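Local coordinates for protein arginyl-trna synthetase (PDB 1IQ0) that probably catalyses the ATP-dependent charging of tRNA(Arg) with L-arginine, releasing AMP and diphosphate, as a monomeric class I aminoacyl-tRNA synthetase, at residues F67-V72 / R81-A86; V388-R393 / F457-A462. One frame throughout, in Å; residues are numbered along the deposited sequence.

Contact 1 of 2, residues F67-V72 / R81-A86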
loop_
_atom_site.group_PDB
_atom_site.type_symbol
_atom_site.label_atom_id
_atom_site.label_comp_id
_atom_site.label_asym_id
_atom_site.label_seq_id
_atom_site.Cartn_x
_atom_site.Cartn_y
_atom_site.Cartn_z
ATOM N N PHE A 67 -18.818 -22.179 -17.372
ATOM C CA PHE A 67 -18.192 -22.740 -16.181
ATOM C C PHE A 67 -19.153 -22.920 -15.012
ATOM O O PHE A 67 -18.771 -23.456 -13.970
ATOM C CB PHE A 67 -16.978 -21.892 -15.758
ATOM C CG PHE A 67 -17.286 -20.435 -15.529
ATOM C CD1 PHE A 67 -17.962 -20.021 -14.386
ATOM C CD2 PHE A 67 -16.887 -19.473 -16.456
ATOM C CE1 PHE A 67 -18.238 -18.666 -14.165
ATOM C CE2 PHE A 67 -17.157 -18.117 -16.247
ATOM C CZ PHE A 67 -17.835 -17.714 -15.096
ATOM N N VAL A 68 -20.400 -22.490 -15.184
ATOM C CA VAL A 68 -21.399 -22.636 -14.124
ATOM C C VAL A 68 -22.274 -23.868 -14.354
ATOM O O VAL A 68 -22.917 -24.013 -15.396
ATOM C CB VAL A 68 -22.305 -21.388 -14.014
ATOM C CG1 VAL A 68 -23.404 -21.628 -12.977
ATOM C CG2 VAL A 68 -21.468 -20.180 -13.605
ATOM N N GLU A 69 -22.283 -24.753 -13.365
ATOM C CA GLU A 69 -23.050 -25.991 -13.424
ATOM C C GLU A 69 -24.543 -25.731 -13.254
ATOM O O GLU A 69 -25.359 -26.223 -14.034
ATOM C CB GLU A 69 -22.573 -26.942 -12.321
ATOM C CG GLU A 69 -23.267 -28.301 -12.275
ATOM C CD GLU A 69 -22.605 -29.332 -13.168
ATOM O OE1 GLU A 69 -22.781 -29.269 -14.403
ATOM O OE2 GLU A 69 -21.895 -30.207 -12.627
ATOM N N GLU A 70 -24.889 -24.955 -12.233
ATOM C CA GLU A 70 -26.285 -24.653 -11.939
ATOM C C GLU A 70 -26.430 -23.427 -11.039
ATOM O O GLU A 70 -25.580 -23.164 -10.179
ATOM C CB GLU A 70 -26.931 -25.868 -11.266
ATOM C CG GLU A 70 -28.319 -25.630 -10.703
ATOM C CD GLU A 70 -28.844 -26.835 -9.942
ATOM O OE1 GLU A 70 -28.993 -27.909 -10.561
ATOM O OE2 GLU A 70 -29.103 -26.712 -8.727
ATOM N N ALA A 71 -27.506 -22.675 -11.256
ATOM C CA ALA A 71 -27.801 -21.486 -10.466
ATOM C C ALA A 71 -28.993 -21.838 -9.585
ATOM O O ALA A 71 -29.994 -22.361 -10.072
ATOM C CB ALA A 71 -28.145 -20.312 -11.377
ATOM N N VAL A 72 -28.886 -21.552 -8.293
ATOM C CA VAL A 72 -29.952 -21.882 -7.360
ATOM C C VAL A 72 -30.380 -20.723 -6.475
ATOM O O VAL A 72 -29.583 -20.202 -5.694
ATOM C CB VAL A 72 -29.526 -23.048 -6.435
ATOM C CG1 VAL A 72 -30.682 -23.448 -5.526
ATOM C CG2 VAL A 72 -29.063 -24.230 -7.272
ATOM N N ARG A 81 -23.237 -23.057 -8.488
ATOM C CA ARG A 81 -22.391 -24.215 -8.285
ATOM C C ARG A 81 -21.581 -24.311 -9.574
ATOM O O ARG A 81 -22.149 -24.359 -10.663
ATOM C CB ARG A 81 -23.236 -25.474 -8.064
ATOM C CG ARG A 81 -22.420 -26.753 -7.836
ATOM C CD ARG A 81 -23.192 -27.756 -6.981
ATOM N NE ARG A 81 -24.605 -27.815 -7.352
ATOM C CZ ARG A 81 -25.072 -28.381 -8.460
ATOM N NH1 ARG A 81 -24.241 -28.955 -9.320
ATOM N NH2 ARG A 81 -26.374 -28.352 -8.716
ATOM N N LEU A 82 -20.257 -24.315 -9.444
ATOM C CA LEU A 82 -19.374 -24.371 -10.597
ATOM C C LEU A 82 -19.129 -25.786 -11.095
ATOM O O LEU A 82 -19.244 -26.750 -10.342
ATOM C CB LEU A 82 -18.027 -23.721 -10.252
ATOM C CG LEU A 82 -18.061 -22.257 -9.783
ATOM C CD1 LEU A 82 -16.644 -21.770 -9.516
ATOM C CD2 LEU A 82 -18.734 -21.380 -10.843
ATOM N N ARG A 83 -18.810 -25.913 -12.377
ATOM C CA ARG A 83 -18.495 -27.225 -12.918
ATOM C C ARG A 83 -17.087 -27.500 -12.397
ATOM O O ARG A 83 -16.167 -26.703 -12.602
ATOM C CB ARG A 83 -18.494 -27.217 -14.449
ATOM C CG ARG A 83 -19.853 -26.973 -15.084
ATOM C CD ARG A 83 -19.829 -27.386 -16.544
ATOM N NE ARG A 83 -18.682 -26.815 -17.240
ATOM C CZ ARG A 83 -18.312 -27.142 -18.474
ATOM N NH1 ARG A 83 -19.004 -28.045 -19.160
ATOM N NH2 ARG A 83 -17.243 -26.570 -19.018
ATOM N N THR A 84 -16.924 -28.617 -11.707
ATOM C CA THR A 84 -15.629 -28.964 -11.140
ATOM C C THR A 84 -14.470 -28.851 -12.131
ATOM O O THR A 84 -13.438 -28.267 -11.811
ATOM C CB THR A 84 -15.694 -30.366 -10.533
ATOM O OG1 THR A 84 -16.678 -30.358 -9.490
ATOM C CG2 THR A 84 -14.338 -30.779 -9.949
ATOM N N GLU A 85 -14.649 -29.386 -13.335
ATOM C CA GLU A 85 -13.606 -29.332 -14.353
ATOM C C GLU A 85 -13.203 -27.894 -14.683
ATOM O O GLU A 85 -12.012 -27.562 -14.699
ATOM C CB GLU A 85 -14.077 -30.023 -15.630
ATOM C CG GLU A 85 -13.054 -29.986 -16.751
ATOM C CD GLU A 85 -13.615 -30.473 -18.072
ATOM O OE1 GLU A 85 -12.850 -30.533 -19.056
ATOM O OE2 GLU A 85 -14.823 -30.791 -18.129
ATOM N N ALA A 86 -14.195 -27.049 -14.955
ATOM C CA ALA A 86 -13.939 -25.653 -15.290
ATOM C C ALA A 86 -13.262 -24.956 -14.118
ATOM O O ALA A 86 -12.353 -24.149 -14.301
ATOM C CB ALA A 86 -15.250 -24.944 -15.642
HETATM O O HOH W 1 -19.320 -30.450 -11.808
#
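The carbonyl oxygen of Arg81 is held by two backbone amides at once, Glu69 N at 2.7 Å and Glu70 N at 3.2 Å. This doubled grip is the signature of a classic beta bulge, here in the hairpin of strands 68-74 and 77-82 that closes one side of the four-stranded antiparallel sheet of the N-terminal domain. Beyond the bulge the hairpin runs regularly, Arg81 N donating to Glu70 O at 2.9 Å. On the other side of it, Arg83 N gives Phe67 O a nearly straight bond of 2.9 Å (175° at the hydrogen), just where the chain turns into helix 84-92.

Both glutamates of the bulge lie against Arg81, but only Glu70 pairs with it by charge; Glu69 touches Arg81 NH1 with its CG, at 3.2 Å. Glu70, extended beyond CG, forms a salt bridge from OE2 to Arg81 NH2 at 3.2 Å, although OE2 sits too near a neighbour for its place to be certain; the carboxylate plane stands 76° from the guanidinium, so the two groups do not lie flat together. With an alanine in place of Glu70, the Arg81 guanidinium would probably lose its salt-bridge partner and be freer to swing away from the bulge. The Glu69 carboxylate turns instead to a water, which passes its hold on to Thr84 N in the first turn of the helix. Arg83 reaches outside the hairpin, to a salt bridge with Glu66.

On the apolar side, Phe67 holds its CG between backbone N and carbonyl carbon (chi1 56°), which lays the ring alongside Leu82. Leu82 CD2 touches Val68 CG2 and meets the ring at its edge, 3.9 Å from Phe67 CD1, while Phe67 CB rests against Ala86 CB at 3.5 Å.

Contact 2 of 2, residues V388-R393 / F457-A462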
loop_
_atom_site.group_PDB
_atom_site.type_symbol
_atom_site.label_atom_id
_atom_site.label_comp_id
_atom_site.label_asym_id
_atom_site.label_seq_id
_atom_site.Cartn_x
_atom_site.Cartn_y
_atom_site.Cartn_z
ATOM N N VAL A 388 1.856 2.792 15.561
ATOM C CA VAL A 388 2.478 1.489 15.670
ATOM C C VAL A 388 3.284 1.454 16.964
ATOM O O VAL A 388 4.150 2.302 17.188
ATOM C CB VAL A 388 3.438 1.200 14.496
ATOM C CG1 VAL A 388 4.173 -0.118 14.748
ATOM C CG2 VAL A 388 2.662 1.124 13.195
ATOM N N LEU A 389 2.982 0.480 17.815
ATOM C CA LEU A 389 3.688 0.321 19.082
ATOM C C LEU A 389 4.773 -0.737 18.905
ATOM O O LEU A 389 4.666 -1.605 18.036
ATOM C CB LEU A 389 2.716 -0.132 20.180
ATOM C CG LEU A 389 1.477 0.727 20.432
ATOM C CD1 LEU A 389 0.592 0.074 21.484
ATOM C CD2 LEU A 389 1.909 2.107 20.886
ATOM N N LEU A 390 5.818 -0.655 19.720
ATOM C CA LEU A 390 6.900 -1.636 19.677
ATOM C C LEU A 390 6.906 -2.328 21.041
ATOM O O LEU A 390 7.247 -1.718 22.058
ATOM C CB LEU A 390 8.251 -0.962 19.423
ATOM C CG LEU A 390 9.446 -1.931 19.384
ATOM C CD1 LEU A 390 9.248 -2.956 18.270
ATOM C CD2 LEU A 390 10.736 -1.156 19.159
ATOM N N GLU A 391 6.510 -3.598 21.057
ATOM C CA GLU A 391 6.440 -4.367 22.293
ATOM C C GLU A 391 5.499 -3.678 23.281
ATOM O O GLU A 391 5.809 -3.555 24.464
ATOM C CB GLU A 391 7.834 -4.514 22.912
ATOM C CG GLU A 391 8.782 -5.457 22.159
ATOM C CD GLU A 391 8.315 -6.913 22.161
ATOM O OE1 GLU A 391 7.634 -7.324 23.126
ATOM O OE2 GLU A 391 8.642 -7.652 21.207
ATOM N N GLY A 392 4.350 -3.229 22.776
ATOM C CA GLY A 392 3.359 -2.556 23.603
ATOM C C GLY A 392 3.767 -1.173 24.078
ATOM O O GLY A 392 3.107 -0.581 24.931
ATOM N N ARG A 393 4.850 -0.647 23.517
ATOM C CA ARG A 393 5.358 0.661 23.907
ATOM C C ARG A 393 5.173 1.721 22.823
ATOM O O ARG A 393 5.442 1.480 21.644
ATOM C CB ARG A 393 6.846 0.546 24.256
ATOM C CG ARG A 393 7.471 1.817 24.800
ATOM C CD ARG A 393 6.855 2.203 26.134
ATOM N NE ARG A 393 6.882 1.097 27.089
ATOM C CZ ARG A 393 7.988 0.476 27.489
ATOM N NH1 ARG A 393 9.171 0.849 27.019
ATOM N NH2 ARG A 393 7.911 -0.519 28.362
ATOM N N PHE A 457 3.734 -4.077 17.278
ATOM C CA PHE A 457 4.731 -4.980 16.716
ATOM C C PHE A 457 5.576 -5.661 17.788
ATOM O O PHE A 457 6.361 -5.005 18.478
ATOM C CB PHE A 457 5.662 -4.234 15.759
ATOM C CG PHE A 457 6.647 -5.132 15.054
ATOM C CD1 PHE A 457 6.266 -5.849 13.919
ATOM C CD2 PHE A 457 7.933 -5.305 15.555
ATOM C CE1 PHE A 457 7.154 -6.730 13.291
ATOM C CE2 PHE A 457 8.830 -6.183 14.938
ATOM C CZ PHE A 457 8.435 -6.902 13.799
ATOM N N ARG A 458 5.416 -6.976 17.925
ATOM C CA ARG A 458 6.192 -7.738 18.907
ATOM C C ARG A 458 7.020 -8.750 18.122
ATOM O O ARG A 458 6.477 -9.561 17.381
ATOM C CB ARG A 458 5.250 -8.434 19.895
ATOM C CG ARG A 458 4.177 -7.498 20.453
ATOM C CD ARG A 458 3.229 -8.211 21.407
ATOM N NE ARG A 458 3.743 -8.242 22.772
ATOM C CZ ARG A 458 3.687 -7.215 23.617
ATOM N NH1 ARG A 458 3.135 -6.069 23.239
ATOM N NH2 ARG A 458 4.193 -7.331 24.837
ATOM N N TYR A 459 8.338 -8.679 18.272
ATOM C CA TYR A 459 9.249 -9.554 17.543
ATOM C C TYR A 459 8.879 -11.028 17.421
ATOM O O TYR A 459 8.642 -11.517 16.316
ATOM C CB TYR A 459 10.662 -9.451 18.122
ATOM C CG TYR A 459 11.305 -8.093 17.954
ATOM C CD1 TYR A 459 11.313 -7.165 18.997
ATOM C CD2 TYR A 459 11.906 -7.734 16.750
ATOM C CE1 TYR A 459 11.911 -5.912 18.843
ATOM C CE2 TYR A 459 12.503 -6.492 16.583
ATOM C CZ TYR A 459 12.506 -5.586 17.631
ATOM O OH TYR A 459 13.119 -4.371 17.472
ATOM N N GLN A 460 8.838 -11.738 18.543
ATOM C CA GLN A 460 8.537 -13.171 18.527
ATOM C C GLN A 460 7.224 -13.500 17.828
ATOM O O GLN A 460 7.159 -14.393 16.989
ATOM C CB GLN A 460 8.522 -13.730 19.955
ATOM C CG GLN A 460 8.379 -15.248 20.015
ATOM C CD GLN A 460 8.658 -15.821 21.397
ATOM O OE1 GLN A 460 9.758 -15.673 21.934
ATOM N NE2 GLN A 460 7.662 -16.483 21.976
ATOM N N GLU A 461 6.182 -12.766 18.184
ATOM C CA GLU A 461 4.864 -12.952 17.599
ATOM C C GLU A 461 4.886 -12.751 16.073
ATOM O O GLU A 461 4.342 -13.564 15.325
ATOM C CB GLU A 461 3.902 -11.964 18.257
ATOM C CG GLU A 461 2.481 -11.987 17.749
ATOM C CD GLU A 461 1.623 -10.948 18.443
ATOM O OE1 GLU A 461 1.963 -9.751 18.363
ATOM O OE2 GLU A 461 0.615 -11.325 19.073
ATOM N N ALA A 462 5.536 -11.677 15.621
ATOM C CA ALA A 462 5.612 -11.353 14.192
ATOM C C ALA A 462 6.494 -12.307 13.403
ATOM O O ALA A 462 6.252 -12.554 12.219
ATOM C CB ALA A 462 6.122 -9.921 14.008
HETATM O O HOH W 2 8.888 -10.409 21.193
#
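A type I' turn from Leu390 to Arg393 carries Glu391 to the start of helix 459-463, where its OE2 accepts a bent bond from Tyr459 N at 3.1 Å. The same oxygen takes a hydrogen from a water that in turn accepts from Gln460 N, so one carboxylate oxygen serves two amides of the first helical turn, one of them at second hand; the helix end would be expected to stabilise its negative charge. With chi2 at -65° the Glu391 chain bends, which brings the carboxylate over to that helix end. Its OE1 lies over one face of the Arg458 guanidinium, 3.8 Å from NH2, a long salt bridge that rests on charge alone.

The backbones meet as parallel strands, 380-390 beside 455-457, the latter ending one side of the mixed sheet of the Rossmann-type catalytic domain of class I synthetases. Phe457 N donates to Leu389 O at 2.7 Å, and Glu391 N donates to Phe457 O at 2.9 Å from above the carbonyl plane. Leu390, its CG anti to the backbone N (chi1 179°), lies alongside Phe457 and sets CD1 at the ring's edge, 3.8 Å from Phe457 CD2. The same methyl approaches Tyr459 CE1 at 4.0 Å.

Gly392 N and Arg458 NH1, both donors, lie close without bonding to each other: Asp456 accepts from the first through OD1 and pairs with the second through OD2.

Overall arrangement
Contact 1 closes long before contact 2 opens along the chain, and the two do not touch: their centres are 45 Å apart and their nearest atoms about 33 Å. The centre of contact 1 is about 35 Å from the centre of the chain, at the edge of the N-terminal sheet, where its last strand leads into helix 84-92; that of contact 2 is about 21 Å away. The predicted HIGH region, Val112 to His122, follows strand 104-108, two strands from 380-390 in the catalytic sheet. The chain after Arg393, from Gln394 and Met395 into the unmodelled 398-401, probably forms the KMSKS-equivalent loop, so contact 2 lies at its base.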